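Probable mRNA-capping enzyme (Acanthamoeba polyphaga mimivirus, PDB 3BGY) caps viral mRNA as a multifunctional enzyme, its N-terminal domain being the tunnel-type metal-dependent RNA triphosphatase that removes the terminal phosphate from the 5'-triphosphate end. Local coordinates at residues A[13-19]-A[136-142]; A[81-87]-A[123-129]; A[171-175]-A[197-203]. All blocks are in the same frame, centred on the assembly; numbering follows the deposited sequence. Where two conformers were deposited one is given.

Contact 1 (A[13-19]-A[136-142]); sequences TIFSENE and GIDNWAI
I14, in the loop that leads into helix 17-32, and E19, in its first turn, meet the connection between strands 122-136 and 142-152 of the triphosphatase barrel, and a capping box joins with a type II beta turn (I137 to W140) to organise the polar half of the contact. In the box, S16 OG accepts from E19 N, while S16 N returns a bond to E19 OE1 at 2.9 Å, meeting that oxygen from above the carboxylate plane. The other carboxylate oxygen works across the contact: D138 N gives E19 OE2 a nearly straight bond of 2.8 Å (171°), arriving on the syn side. One carboxylate thus ties the first turn of a helix to the turn between two strands. The carboxylate of D138 lies close to that of E19, an arrangement that would probably raise the cost of charging both; the bond from D138 N and a water that donates to both E19 OE2 and G136 O should offset part of it. A second water links S16 OG with D138 OD2.

The apolar half centres on I14. With CG2 anti to the backbone N, its two branches spread over one face of the W140 indole: CG2 makes a CH-pi contact 3.9 Å from the centroid of the five-membered ring, and CG1 lies over the same face. I14 CG2 also touches I142 CD1. I137 CD1 lies between the E19 carboxylate and the F15 ring, 3.8 Å from F15 CD1. Helix 221-235 backs this layer, L228 packing on I14 and F15 and F232 on W140 and I142. At the rim of the indole, W140 NE1 donates to an in-plane water 3.0 Å away.

Contact 2 (A[81-87]-A[123-129]); sequences KNVYRVS and EIVYKNR. With ACT (acetate ion), chain D.
E123 and S87 begin an antiparallel pairing that runs to K127 and V83 in the wall of the tunnel barrel. E123 O accepts from S87 N at 2.7 Å, and E123 N bonds back to S87 O. I124, in a non-hydrogen-bonded pair with V86, sends CG2 against the phenol end of Y84, 3.5 Å from Y84 CZ. V125 exchanges two backbone bonds with R85; its CG2 nestles 3.5 Å from R85 NE, alongside an arginine chain bent at chi3 (67°). R85 makes long, weak ion pairs with D73 and E149 of the adjoining strands, consistent with this face lining the tunnel. Y126, back on the face of I124, donates from its OH to OXT of an acetate ion 2.6 Å away, probably from the crystallisation liquor. K127 closes the pairing through K127 N to V83 O, its aliphatic chain passing over one face of the R85 guanidinium. Beyond N128 the chain turns a corner: R129 N makes a weak bond to N82 OD1, and V83 CG2 sits over the R129 guanidinium. On the outer flanks strand 142-152 pairs with 123-128 and strand 66-77 with 83-87, while helix 106-115 packs on Y84 and V86.

Contact 3 (A[171-175]-A[197-203]); sequences MYRYK and PIIWKLM
Y172 and Y174, alternate residues on one face of strand 169-183, each offer one ring face to segment 197-203, to different partners. The Y172 ring takes I199 over one face: CG1 stands 3.8 Å from the ring centroid, 19° off the normal, a CH-pi contact displaced toward the phenol end, with I199 CD1 continuing to Y172 OH. At the rim of this ring, P197 O lies 3.6 Å from Y172 CE2, near the ring plane. Between the two tyrosines L202 points at the strand, and its CD2 wedges against both CB atoms, 3.9 Å from Y172 CB. Y174, its CG anti to the backbone N (chi1 -175°) where that of Y172 is anti to the carbonyl carbon, sends its ring to M203 instead, whose chain, bent at chi2 and chi3, folds over it. M203 SD lies 3.7 Å from the Y174 centroid, and the methyl CE follows across the same face. No hydrogen bond crosses the contact. With F97 and I109 of the neighbouring helices packing on Y172 and I199, this is a barrel strand covered by the apolar side chains of a connection between strands, ending in a Met-aromatic contact.

Chemistry here follows position in a closed barrel. Contact 2 lies in the wall itself, its centre about 11 Å from that of the chain, and rests mainly on backbone pairing. Contacts 1 and 3 lie farther out, at about 22 and 16 Å on opposite sides of that centre, and each sets a loop between strands against another element. Contact 1 mixes a buried carboxylate and waters with apolar packing, whereas contact 3 has no hydrogen bond across it and relies on aliphatic groups and sulfur against tyrosine rings. All mix buried with exposed residues. Strand 122-136, paired in contact 2, runs on into the loop of contact 1; contacts 2 and 3 share helix 106-115 as a neighbour.

Contact 1 (A[13-19]-A[136-142])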
loop_
_atom_site.group_PDB
_atom_site.type_symbol
_atom_site.label_atom_id
_atom_site.label_comp_id
_atom_site.label_asym_id
_atom_site.label_seq_id
_atom_site.Cartn_x
_atom_site.Cartn_y
_atom_site.Cartn_z
ATOM N N THR A 13 -20.571 -11.261 14.280
ATOM C CA THR A 13 -20.548 -10.137 13.342
ATOM C C THR A 13 -19.428 -9.195 13.759
ATOM O O THR A 13 -19.159 -9.023 14.946
ATOM C CB THR A 13 -21.893 -9.336 13.298
ATOM O OG1 THR A 13 -22.224 -8.850 14.605
ATOM C CG2 THR A 13 -23.028 -10.195 12.764
ATOM N N ILE A 14 -18.783 -8.593 12.770
ATOM C CA ILE A 14 -17.683 -7.655 12.987
ATOM C C ILE A 14 -18.171 -6.223 13.060
ATOM O O ILE A 14 -17.747 -5.466 13.933
ATOM C CB ILE A 14 -16.601 -7.768 11.854
ATOM C CG1 ILE A 14 -15.934 -9.139 11.916
ATOM C CG2 ILE A 14 -15.496 -6.679 11.995
ATOM C CD1 ILE A 14 -14.964 -9.399 10.784
ATOM N N PHE A 15 -19.093 -5.870 12.170
ATOM C CA PHE A 15 -19.582 -4.498 12.075
ATOM C C PHE A 15 -20.851 -4.215 12.850
ATOM O O PHE A 15 -21.776 -5.025 12.865
ATOM C CB PHE A 15 -19.845 -4.115 10.602
ATOM C CG PHE A 15 -18.689 -4.394 9.676
ATOM C CD1 PHE A 15 -17.392 -3.955 9.994
ATOM C CD2 PHE A 15 -18.891 -5.111 8.480
ATOM C CE1 PHE A 15 -16.306 -4.235 9.134
ATOM C CE2 PHE A 15 -17.813 -5.387 7.615
ATOM C CZ PHE A 15 -16.527 -4.943 7.953
ATOM N N SER A 16 -20.900 -3.019 13.433
ATOM C CA SER A 16 -22.102 -2.546 14.120
ATOM C C SER A 16 -23.047 -2.119 12.986
ATOM O O SER A 16 -22.617 -1.996 11.824
ATOM C CB SER A 16 -21.777 -1.317 14.965
ATOM O OG SER A 16 -21.347 -0.252 14.139
ATOM N N GLU A 17 -24.303 -1.818 13.307
ATOM C CA GLU A 17 -25.249 -1.395 12.279
ATOM C C GLU A 17 -24.783 -0.117 11.565
ATOM O O GLU A 17 -24.833 -0.046 10.323
ATOM C CB GLU A 17 -26.652 -1.200 12.880
ATOM C CG GLU A 17 -27.687 -0.752 11.841
ATOM C CD GLU A 17 -29.059 -0.508 12.426
ATOM O OE1 GLU A 17 -29.202 -0.502 13.667
ATOM O OE2 GLU A 17 -30.002 -0.344 11.629
ATOM N N ASN A 18 -24.247 0.848 12.319
ATOM C CA ASN A 18 -23.792 2.073 11.694
ATOM C C ASN A 18 -22.553 1.855 10.830
ATOM O O ASN A 18 -22.456 2.450 9.763
ATOM C CB ASN A 18 -23.521 3.181 12.702
ATOM C CG ASN A 18 -23.297 4.523 12.020
ATOM O OD1 ASN A 18 -24.109 4.952 11.186
ATOM N ND2 ASN A 18 -22.176 5.165 12.320
ATOM N N GLU A 19 -21.615 1.038 11.310
ATOM C CA GLU A 19 -20.395 0.736 10.539
ATOM C C GLU A 19 -20.782 0.031 9.259
ATOM O O GLU A 19 -20.307 0.393 8.187
ATOM C CB GLU A 19 -19.471 -0.152 11.341
ATOM C CG GLU A 19 -18.713 0.599 12.433
ATOM C CD GLU A 19 -18.139 -0.308 13.500
ATOM O OE1 GLU A 19 -18.376 -1.538 13.499
ATOM O OE2 GLU A 19 -17.420 0.240 14.360
ATOM N N GLY A 136 -12.503 3.485 11.867
ATOM C CA GLY A 136 -11.991 2.484 12.782
ATOM C C GLY A 136 -13.211 1.643 13.117
ATOM O O GLY A 136 -14.348 2.073 12.905
ATOM N N ILE A 137 -12.980 0.411 13.538
ATOM C CA ILE A 137 -14.075 -0.501 13.855
ATOM C C ILE A 137 -14.076 -0.742 15.351
ATOM O O ILE A 137 -13.030 -1.034 15.922
ATOM C CB ILE A 137 -13.902 -1.836 13.069
ATOM C CG1 ILE A 137 -13.964 -1.563 11.553
ATOM C CG2 ILE A 137 -14.912 -2.904 13.512
ATOM C CD1 ILE A 137 -15.271 -0.931 11.055
ATOM N N ASP A 138 -15.250 -0.642 15.973
ATOM C CA ASP A 138 -15.363 -0.869 17.417
ATOM C C ASP A 138 -15.040 -2.325 17.780
ATOM O O ASP A 138 -15.599 -3.270 17.205
ATOM C CB ASP A 138 -16.771 -0.520 17.936
ATOM C CG ASP A 138 -17.152 0.946 17.732
ATOM O OD1 ASP A 138 -16.270 1.822 17.579
ATOM O OD2 ASP A 138 -18.372 1.223 17.734
ATOM N N ASN A 139 -14.104 -2.481 18.723
ATOM C CA ASN A 139 -13.661 -3.773 19.262
ATOM C C ASN A 139 -12.918 -4.787 18.364
ATOM O O ASN A 139 -12.702 -5.940 18.762
ATOM C CB ASN A 139 -14.812 -4.458 20.038
ATOM C CG ASN A 139 -15.405 -3.558 21.126
ATOM O OD1 ASN A 139 -16.599 -3.239 21.107
ATOM N ND2 ASN A 139 -14.564 -3.117 22.051
ATOM N N TRP A 140 -12.590 -4.386 17.137
ATOM C CA TRP A 140 -11.830 -5.241 16.211
ATOM C C TRP A 140 -10.661 -4.391 15.750
ATOM O O TRP A 140 -10.830 -3.229 15.385
ATOM C CB TRP A 140 -12.665 -5.697 15.015
ATOM C CG TRP A 140 -13.788 -6.595 15.406
ATOM C CD1 TRP A 140 -15.017 -6.204 15.856
ATOM C CD2 TRP A 140 -13.803 -8.019 15.380
ATOM N NE1 TRP A 140 -15.801 -7.288 16.102
ATOM C CE2 TRP A 140 -15.092 -8.425 15.820
ATOM C CE3 TRP A 140 -12.864 -9.003 15.015
ATOM C CZ2 TRP A 140 -15.472 -9.780 15.912
ATOM C CZ3 TRP A 140 -13.237 -10.368 15.103
ATOM C CH2 TRP A 140 -14.541 -10.737 15.547
ATOM N N ALA A 141 -9.476 -4.981 15.747
ATOM C CA ALA A 141 -8.257 -4.257 15.393
ATOM C C ALA A 141 -8.025 -4.073 13.882
ATOM O O ALA A 141 -7.047 -4.584 13.308
ATOM C CB ALA A 141 -7.053 -4.940 16.061
ATOM N N ILE A 142 -8.956 -3.358 13.248
ATOM C CA ILE A 142 -8.879 -3.047 11.812
ATOM C C ILE A 142 -9.391 -1.685 11.491
ATOM O O ILE A 142 -10.144 -1.085 12.280
ATOM C CB ILE A 142 -9.749 -3.999 10.911
ATOM C CG1 ILE A 142 -11.162 -4.191 11.468
ATOM C CG2 ILE A 142 -9.054 -5.277 10.685
ATOM C CD1 ILE A 142 -12.130 -4.863 10.520
HETATM O O HOH W 1 -18.458 -6.866 17.486
HETATM O O HOH W 2 -20.436 1.999 15.546
HETATM O O HOH W 3 -16.666 2.744 14.202
#

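Contact 2 (A[81-87]-A[123-129])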
loop_
_atom_site.group_PDB
_atom_site.type_symbol
_atom_site.label_atom_id
_atom_site.label_comp_id
_atom_site.label_asym_id
_atom_site.label_seq_id
_atom_site.Cartn_x
_atom_site.Cartn_y
_atom_site.Cartn_z
ATOM N N LYS A 81 -0.165 17.839 2.131
ATOM C CA LYS A 81 -0.223 16.461 2.672
ATOM C C LYS A 81 -0.435 15.365 1.627
ATOM O O LYS A 81 -0.495 14.168 1.961
ATOM C CB LYS A 81 -1.244 16.312 3.827
ATOM C CG LYS A 81 -0.988 17.243 5.024
ATOM C CD LYS A 81 -2.166 17.219 5.993
ATOM C CE LYS A 81 -1.992 18.238 7.119
ATOM N NZ LYS A 81 -1.952 19.662 6.650
ATOM N N ASN A 82 -0.512 15.769 0.358
ATOM C CA ASN A 82 -0.666 14.795 -0.709
ATOM C C ASN A 82 0.702 14.245 -1.068
ATOM O O ASN A 82 1.740 14.818 -0.693
ATOM C CB ASN A 82 -1.437 15.382 -1.886
ATOM C CG ASN A 82 -2.844 15.738 -1.502
ATOM O OD1 ASN A 82 -3.493 14.991 -0.751
ATOM N ND2 ASN A 82 -3.303 16.908 -1.926
ATOM N N VAL A 83 0.714 13.124 -1.784
ATOM C CA VAL A 83 1.960 12.415 -1.992
ATOM C C VAL A 83 2.193 11.993 -3.425
ATOM O O VAL A 83 1.283 11.542 -4.073
ATOM C CB VAL A 83 1.953 11.103 -1.090
ATOM C CG1 VAL A 83 3.174 10.211 -1.343
ATOM C CG2 VAL A 83 1.906 11.483 0.395
ATOM N N TYR A 84 3.447 12.090 -3.865
ATOM C CA TYR A 84 3.854 11.631 -5.209
ATOM C C TYR A 84 4.814 10.499 -4.857
ATOM O O TYR A 84 5.869 10.734 -4.251
ATOM C CB TYR A 84 4.597 12.746 -5.985
ATOM C CG TYR A 84 4.895 12.368 -7.440
ATOM C CD1 TYR A 84 3.954 12.598 -8.454
ATOM C CD2 TYR A 84 6.139 11.817 -7.788
ATOM C CE1 TYR A 84 4.271 12.294 -9.820
ATOM C CE2 TYR A 84 6.464 11.510 -9.132
ATOM C CZ TYR A 84 5.525 11.755 -10.124
ATOM O OH TYR A 84 5.846 11.475 -11.430
ATOM N N ARG A 85 4.412 9.266 -5.150
ATOM C CA ARG A 85 5.226 8.100 -4.786
ATOM C C ARG A 85 5.730 7.263 -5.954
ATOM O O ARG A 85 4.962 6.893 -6.827
ATOM C CB ARG A 85 4.424 7.190 -3.841
ATOM C CG ARG A 85 5.175 5.945 -3.305
ATOM C CD ARG A 85 4.238 5.037 -2.540
ATOM N NE ARG A 85 3.245 4.426 -3.420
ATOM C CZ ARG A 85 2.251 3.640 -3.001
ATOM N NH1 ARG A 85 2.108 3.357 -1.711
ATOM N NH2 ARG A 85 1.394 3.135 -3.874
ATOM N N VAL A 86 7.027 6.977 -5.943
ATOM C CA VAL A 86 7.636 6.131 -6.952
ATOM C C VAL A 86 8.054 4.806 -6.294
ATOM O O VAL A 86 8.697 4.814 -5.233
ATOM C CB VAL A 86 8.866 6.813 -7.586
ATOM C CG1 VAL A 86 9.659 5.834 -8.423
ATOM C CG2 VAL A 86 8.416 7.981 -8.438
ATOM N N SER A 87 7.685 3.678 -6.902
ATOM C CA SER A 87 8.098 2.370 -6.396
ATOM C C SER A 87 9.100 1.784 -7.394
ATOM O O SER A 87 8.760 1.625 -8.562
ATOM C CB SER A 87 6.900 1.424 -6.282
ATOM O OG SER A 87 5.875 2.014 -5.494
ATOM N N GLU A 123 6.746 2.052 -10.745
ATOM C CA GLU A 123 5.333 2.406 -10.590
ATOM C C GLU A 123 5.252 3.769 -9.939
ATOM O O GLU A 123 5.984 4.056 -8.988
ATOM C CB GLU A 123 4.591 1.356 -9.762
ATOM C CG GLU A 123 4.374 0.047 -10.528
ATOM C CD GLU A 123 3.628 -1.019 -9.731
ATOM O OE1 GLU A 123 3.246 -0.766 -8.564
ATOM O OE2 GLU A 123 3.461 -2.127 -10.276
ATOM N N ILE A 124 4.395 4.621 -10.493
ATOM C CA ILE A 124 4.253 5.995 -10.014
ATOM C C ILE A 124 2.798 6.305 -9.743
ATOM O O ILE A 124 1.922 5.997 -10.558
ATOM C CB ILE A 124 4.782 6.999 -11.087
ATOM C CG1 ILE A 124 6.225 6.658 -11.463
ATOM C CG2 ILE A 124 4.695 8.410 -10.568
ATOM C CD1 ILE A 124 6.872 7.608 -12.461
ATOM N N VAL A 125 2.538 6.880 -8.564
ATOM C CA VAL A 125 1.191 7.236 -8.177
ATOM C C VAL A 125 1.141 8.579 -7.471
ATOM O O VAL A 125 2.096 8.997 -6.810
ATOM C CB VAL A 125 0.514 6.175 -7.187
ATOM C CG1 VAL A 125 0.289 4.817 -7.863
ATOM C CG2 VAL A 125 1.313 6.019 -5.883
ATOM N N TYR A 126 0.019 9.257 -7.644
ATOM C CA TYR A 126 -0.234 10.502 -6.940
ATOM C C TYR A 126 -1.367 10.127 -5.980
ATOM O O TYR A 126 -2.446 9.703 -6.396
ATOM C CB TYR A 126 -0.627 11.627 -7.901
ATOM C CG TYR A 126 -1.063 12.877 -7.172
ATOM C CD1 TYR A 126 -0.115 13.756 -6.599
ATOM C CD2 TYR A 126 -2.435 13.165 -7.014
ATOM C CE1 TYR A 126 -0.535 14.895 -5.868
ATOM C CE2 TYR A 126 -2.862 14.292 -6.303
ATOM C CZ TYR A 126 -1.906 15.151 -5.738
ATOM O OH TYR A 126 -2.345 16.247 -5.043
ATOM N N LYS A 127 -1.109 10.322 -4.695
ATOM C CA LYS A 127 -2.051 9.941 -3.650
ATOM C C LYS A 127 -2.703 11.170 -3.069
ATOM O O LYS A 127 -2.018 12.013 -2.490
ATOM C CB LYS A 127 -1.309 9.185 -2.546
ATOM C CG LYS A 127 -0.713 7.857 -2.965
ATOM C CD LYS A 127 0.162 7.254 -1.850
ATOM C CE LYS A 127 -0.626 6.352 -0.890
ATOM N NZ LYS A 127 -1.820 6.984 -0.252
ATOM N N ASN A 128 -4.014 11.292 -3.262
ATOM C CA ASN A 128 -4.752 12.437 -2.727
ATOM C C ASN A 128 -5.221 11.987 -1.348
ATOM O O ASN A 128 -6.246 11.309 -1.210
ATOM C CB ASN A 128 -5.950 12.817 -3.634
ATOM C CG ASN A 128 -6.747 14.017 -3.105
ATOM O OD1 ASN A 128 -6.636 14.407 -1.936
ATOM N ND2 ASN A 128 -7.603 14.559 -3.952
ATOM N N ARG A 129 -4.442 12.359 -0.341
ATOM C CA ARG A 129 -4.742 11.973 1.024
ATOM C C ARG A 129 -5.938 12.679 1.650
ATOM O O ARG A 129 -6.417 12.258 2.702
ATOM C CB ARG A 129 -3.486 12.097 1.881
ATOM C CG ARG A 129 -2.413 11.076 1.480
ATOM C CD ARG A 129 -1.500 10.707 2.638
ATOM N NE ARG A 129 -0.739 9.490 2.354
ATOM C CZ ARG A 129 0.332 9.082 3.036
ATOM N NH1 ARG A 129 0.792 9.791 4.063
ATOM N NH2 ARG A 129 0.968 7.973 2.670
HETATM C C ACT D . 0.343 18.642 -4.677
HETATM O O ACT D . 0.600 19.978 -4.678
HETATM O OXT ACT D . -0.727 18.198 -4.339
HETATM C CH3 ACT D . 1.385 17.702 -5.121
HETATM O O HOH W 4 0.415 12.918 4.120
HETATM O O HOH W 5 -6.676 16.985 -1.454
#

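Contact 3 (A[171-175]-A[197-203])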
loop_
_atom_site.group_PDB
_atom_site.type_symbol
_atom_site.label_atom_id
_atom_site.label_comp_id
_atom_site.label_asym_id
_atom_site.label_seq_id
_atom_site.Cartn_x
_atom_site.Cartn_y
_atom_site.Cartn_z
ATOM N N MET A 171 10.119 10.345 2.298
ATOM C CA MET A 171 10.087 9.141 3.119
ATOM C C MET A 171 10.461 7.945 2.253
ATOM O O MET A 171 10.095 7.882 1.067
ATOM C CB MET A 171 8.708 8.947 3.752
ATOM C CG MET A 171 8.590 7.715 4.642
ATOM S SD MET A 171 6.952 7.578 5.308
ATOM C CE MET A 171 5.952 7.658 3.786
ATOM N N TYR A 172 11.231 7.035 2.847
ATOM C CA TYR A 172 11.697 5.821 2.173
ATOM C C TYR A 172 11.169 4.592 2.862
ATOM O O TYR A 172 11.157 4.529 4.086
ATOM C CB TYR A 172 13.219 5.741 2.195
ATOM C CG TYR A 172 13.863 6.965 1.604
ATOM C CD1 TYR A 172 14.049 7.073 0.214
ATOM C CD2 TYR A 172 14.220 8.066 2.420
ATOM C CE1 TYR A 172 14.572 8.242 -0.353
ATOM C CE2 TYR A 172 14.755 9.271 1.845
ATOM C CZ TYR A 172 14.921 9.328 0.463
ATOM O OH TYR A 172 15.442 10.444 -0.121
ATOM N N ARG A 173 10.626 3.666 2.078
ATOM C CA ARG A 173 10.142 2.413 2.640
ATOM C C ARG A 173 10.636 1.288 1.759
ATOM O O ARG A 173 10.312 1.257 0.583
ATOM C CB ARG A 173 8.612 2.370 2.731
ATOM C CG ARG A 173 8.058 3.280 3.813
ATOM C CD ARG A 173 6.564 3.170 3.962
ATOM N NE ARG A 173 6.122 4.006 5.077
ATOM C CZ ARG A 173 4.968 4.666 5.126
ATOM N NH1 ARG A 173 4.108 4.604 4.117
ATOM N NH2 ARG A 173 4.705 5.452 6.166
ATOM N N TYR A 174 11.451 0.405 2.326
ATOM C CA TYR A 174 11.952 -0.757 1.602
ATOM C C TYR A 174 11.013 -1.874 2.034
ATOM O O TYR A 174 10.895 -2.207 3.240
ATOM C CB TYR A 174 13.394 -1.104 1.971
ATOM C CG TYR A 174 13.936 -2.235 1.115
ATOM C CD1 TYR A 174 14.115 -2.064 -0.261
ATOM C CD2 TYR A 174 14.198 -3.510 1.669
ATOM C CE1 TYR A 174 14.538 -3.139 -1.088
ATOM C CE2 TYR A 174 14.631 -4.596 0.848
ATOM C CZ TYR A 174 14.795 -4.398 -0.521
ATOM O OH TYR A 174 15.226 -5.459 -1.297
ATOM N N LYS A 175 10.398 -2.502 1.045
ATOM C CA LYS A 175 9.388 -3.521 1.321
ATOM C C LYS A 175 9.586 -4.876 0.697
ATOM O O LYS A 175 10.081 -4.952 -0.431
ATOM C CB LYS A 175 8.063 -2.986 0.779
ATOM C CG LYS A 175 7.512 -1.756 1.532
ATOM C CD LYS A 175 6.175 -1.321 0.956
ATOM C CE LYS A 175 5.607 -0.142 1.711
ATOM N NZ LYS A 175 4.251 0.223 1.212
ATOM N N PRO A 197 13.182 8.325 7.342
ATOM C CA PRO A 197 13.098 9.625 6.668
ATOM C C PRO A 197 14.383 9.901 5.842
ATOM O O PRO A 197 14.430 10.864 5.096
ATOM C CB PRO A 197 12.927 10.621 7.840
ATOM C CG PRO A 197 13.634 9.945 8.978
ATOM C CD PRO A 197 13.244 8.493 8.823
ATOM N N ILE A 198 15.432 9.097 6.032
ATOM C CA ILE A 198 16.691 9.256 5.277
ATOM C C ILE A 198 17.108 7.920 4.656
ATOM O O ILE A 198 16.575 6.882 5.024
ATOM C CB ILE A 198 17.858 9.845 6.136
ATOM C CG1 ILE A 198 18.194 8.924 7.306
ATOM C CG2 ILE A 198 17.498 11.273 6.619
ATOM C CD1 ILE A 198 19.474 9.269 8.025
ATOM N N ILE A 199 18.026 7.955 3.685
ATOM C CA ILE A 199 18.505 6.740 3.008
ATOM C C ILE A 199 19.469 5.895 3.842
ATOM O O ILE A 199 19.417 4.665 3.802
ATOM C CB ILE A 199 19.194 7.128 1.637
ATOM C CG1 ILE A 199 18.152 7.737 0.690
ATOM C CG2 ILE A 199 19.801 5.908 0.950
ATOM C CD1 ILE A 199 18.710 8.546 -0.507
ATOM N N TRP A 200 20.309 6.560 4.634
ATOM C CA TRP A 200 21.335 5.883 5.433
ATOM C C TRP A 200 20.865 4.712 6.278
ATOM O O TRP A 200 19.967 4.859 7.092
ATOM C CB TRP A 200 22.119 6.907 6.273
ATOM C CG TRP A 200 23.256 6.336 7.117
ATOM C CD1 TRP A 200 24.499 5.955 6.683
ATOM C CD2 TRP A 200 23.247 6.130 8.540
ATOM N NE1 TRP A 200 25.269 5.538 7.745
ATOM C CE2 TRP A 200 24.536 5.640 8.898
ATOM C CE3 TRP A 200 22.278 6.317 9.555
ATOM C CZ2 TRP A 200 24.885 5.336 10.238
ATOM C CZ3 TRP A 200 22.622 6.013 10.893
ATOM C CH2 TRP A 200 23.925 5.527 11.217
ATOM N N LYS A 201 21.482 3.554 6.015
ATOM C CA LYS A 201 21.230 2.280 6.682
ATOM C C LYS A 201 19.765 1.871 6.709
ATOM O O LYS A 201 19.293 1.305 7.694
ATOM C CB LYS A 201 21.837 2.270 8.093
ATOM C CG LYS A 201 23.306 1.880 8.137
ATOM C CD LYS A 201 23.789 1.786 9.571
ATOM C CE LYS A 201 25.208 1.244 9.658
ATOM N NZ LYS A 201 25.269 -0.231 9.442
ATOM N N LEU A 202 19.057 2.165 5.616
ATOM C CA LEU A 202 17.632 1.822 5.500
ATOM C C LEU A 202 17.415 0.320 5.635
ATOM O O LEU A 202 16.531 -0.112 6.362
ATOM C CB LEU A 202 17.052 2.296 4.164
ATOM C CG LEU A 202 15.602 1.906 3.812
ATOM C CD1 LEU A 202 14.596 2.456 4.799
ATOM C CD2 LEU A 202 15.295 2.411 2.437
ATOM N N MET A 203 18.239 -0.463 4.943
ATOM C CA MET A 203 18.135 -1.924 4.952
ATOM C C MET A 203 18.371 -2.572 6.315
ATOM O O MET A 203 18.060 -3.747 6.494
ATOM C CB MET A 203 19.126 -2.533 3.947
ATOM C CG MET A 203 19.084 -1.919 2.572
ATOM S SD MET A 203 17.568 -2.225 1.701
ATOM C CE MET A 203 18.256 -2.697 0.097
#